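Local coordinates for putative uncharacterized protein (Pyrococcus abyssi virus 1, PDB 4HR1) that is of unknown function but folds as a bundle of helices resembling a bromodomain and meets a second protein chain in its assembly, at residues A[58-61]-A[62-66]. Residues are numbered along the deposited sequence; the frame is centred on the assembly and turned at random.
Sequences VYAQ and YARGD
Ala63 puts its methyl group over one face of the Tyr59 ring, and this i/i+4 contact forms the compact part of the helix end. Ala63 CB stands 4.0 Å from the centroid of the Tyr59 ring, 27° off its normal, a CH-pi contact displaced toward the rim; its nearest ring atom is CZ of Tyr59. Tyr59 chi1 of 178° swings CG opposite the backbone N, and the ring then reaches forward to Ala63. Tyr59 CE1 also approaches the edge of the Tyr62 ring, near its plane, 3.9 Å from Tyr62 CD2. Both tyrosines make edge-to-face contacts with aromatic side chains of the other protein chain, placing this side of the turn at an interface.

The backbone evidence marks the last turn of helix 34-63 in the bundle: Ala63 N donates to Tyr59 O at 3.0 Å (169° at the hydrogen), and Arg64 N to Ala60 O at 3.2 Å. Buried Gln61 packs on Ala6 of helix 5-30. At Arg64 the backbone departs from helical geometry, and Gly65 and Asp66 follow with positive phi, turning the chain out of the helix.

The exposed residues Arg64, Gly65 and Asp66 form the looser, solvent side. Arg64 bends at chi2, laying its guanidinium across Ala60, whose CB sits over the centre of one face at 4.1 Å from Arg64 CZ; its NH2 forms a salt bridge with Glu74, which probably helps hold the group there. Asp66 is poorly ordered, though it also touches an aromatic side chain of the other chain, and the backbone bond from Asp66 N to Tyr62 O is weak at 3.5 Å. Asp66 CA comes within 3.3 Å of Gln61 O in a CA-H...O contact.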
loop_
_atom_site.group_PDB
_atom_site.type_symbol
_atom_site.label_atom_id
_atom_site.label_comp_id
_atom_site.label_asym_id
_atom_site.label_seq_id
_atom_site.Cartn_x
_atom_site.Cartn_y
_atom_site.Cartn_z
ATOM N N VAL A 58 -4.077 -10.320 7.887
ATOM C CA VAL A 58 -3.735 -9.064 8.538
ATOM C C VAL A 58 -4.472 -9.013 9.892
ATOM O O VAL A 58 -3.808 -8.818 10.905
ATOM C CB VAL A 58 -4.009 -7.853 7.628
ATOM C CG1 VAL A 58 -3.509 -6.554 8.261
ATOM C CG2 VAL A 58 -3.388 -8.061 6.248
ATOM N N TYR A 59 -5.807 -9.321 9.929
ATOM C CA TYR A 59 -6.532 -9.407 11.204
ATOM C C TYR A 59 -6.219 -10.692 11.958
ATOM O O TYR A 59 -5.927 -10.619 13.162
ATOM C CB TYR A 59 -8.082 -9.248 11.098
ATOM C CG TYR A 59 -8.752 -9.408 12.459
ATOM C CD1 TYR A 59 -8.446 -8.547 13.513
ATOM C CD2 TYR A 59 -9.576 -10.499 12.732
ATOM C CE1 TYR A 59 -8.970 -8.747 14.790
ATOM C CE2 TYR A 59 -10.141 -10.687 13.998
ATOM C CZ TYR A 59 -9.829 -9.809 15.028
ATOM O OH TYR A 59 -10.335 -9.997 16.294
ATOM N N ALA A 60 -6.340 -11.865 11.273
ATOM C CA ALA A 60 -6.131 -13.180 11.887
ATOM C C ALA A 60 -4.877 -13.257 12.744
ATOM O O ALA A 60 -4.978 -13.634 13.917
ATOM C CB ALA A 60 -6.154 -14.287 10.839
ATOM N N GLN A 61 -3.730 -12.783 12.204
ATOM C CA GLN A 61 -2.461 -12.788 12.928
ATOM C C GLN A 61 -2.534 -12.013 14.249
ATOM O O GLN A 61 -2.102 -12.538 15.282
ATOM C CB GLN A 61 -1.291 -12.316 12.037
ATOM C CG GLN A 61 0.087 -12.728 12.563
ATOM C CD GLN A 61 1.211 -12.389 11.609
ATOM O OE1 GLN A 61 2.034 -11.500 11.869
ATOM N NE2 GLN A 61 1.288 -13.115 10.497
ATOM N N TYR A 62 -3.113 -10.789 14.219
ATOM C CA TYR A 62 -3.275 -9.934 15.400
ATOM C C TYR A 62 -4.115 -10.636 16.456
ATOM O O TYR A 62 -3.723 -10.658 17.625
ATOM C CB TYR A 62 -3.903 -8.571 15.017
ATOM C CG TYR A 62 -4.320 -7.728 16.209
ATOM C CD1 TYR A 62 -3.374 -7.034 16.966
ATOM C CD2 TYR A 62 -5.651 -7.676 16.622
ATOM C CE1 TYR A 62 -3.746 -6.300 18.096
ATOM C CE2 TYR A 62 -6.035 -6.942 17.747
ATOM C CZ TYR A 62 -5.079 -6.254 18.483
ATOM O OH TYR A 62 -5.458 -5.526 19.593
ATOM N N ALA A 63 -5.278 -11.186 16.025
ATOM C CA ALA A 63 -6.292 -11.868 16.836
ATOM C C ALA A 63 -5.768 -13.029 17.674
ATOM O O ALA A 63 -6.167 -13.149 18.834
ATOM C CB ALA A 63 -7.446 -12.329 15.956
ATOM N N ARG A 64 -4.890 -13.887 17.102
ATOM C CA ARG A 64 -4.346 -15.018 17.860
ATOM C C ARG A 64 -3.033 -14.746 18.596
ATOM O O ARG A 64 -2.052 -15.476 18.436
ATOM C CB ARG A 64 -4.416 -16.380 17.136
ATOM C CG ARG A 64 -4.186 -16.371 15.636
ATOM C CD ARG A 64 -5.452 -16.788 14.902
ATOM N NE ARG A 64 -5.157 -17.464 13.636
ATOM C CZ ARG A 64 -6.078 -17.938 12.801
ATOM N NH1 ARG A 64 -7.368 -17.813 13.083
ATOM N NH2 ARG A 64 -5.716 -18.530 11.676
ATOM N N GLY A 65 -3.061 -13.691 19.416
ATOM C CA GLY A 65 -1.964 -13.238 20.270
ATOM C C GLY A 65 -0.663 -12.893 19.569
ATOM O O GLY A 65 0.418 -13.096 20.138
ATOM N N ASP A 66 -0.766 -12.368 18.321
ATOM C CA ASP A 66 0.354 -11.981 17.448
ATOM C C ASP A 66 1.303 -13.166 17.075
ATOM O O ASP A 66 2.336 -12.963 16.423
ATOM C CB ASP A 66 1.090 -10.723 17.981
ATOM C CG ASP A 66 1.921 -9.943 16.972
ATOM O OD1 ASP A 66 2.838 -9.209 17.402
ATOM O OD2 ASP A 66 1.655 -10.067 15.752
#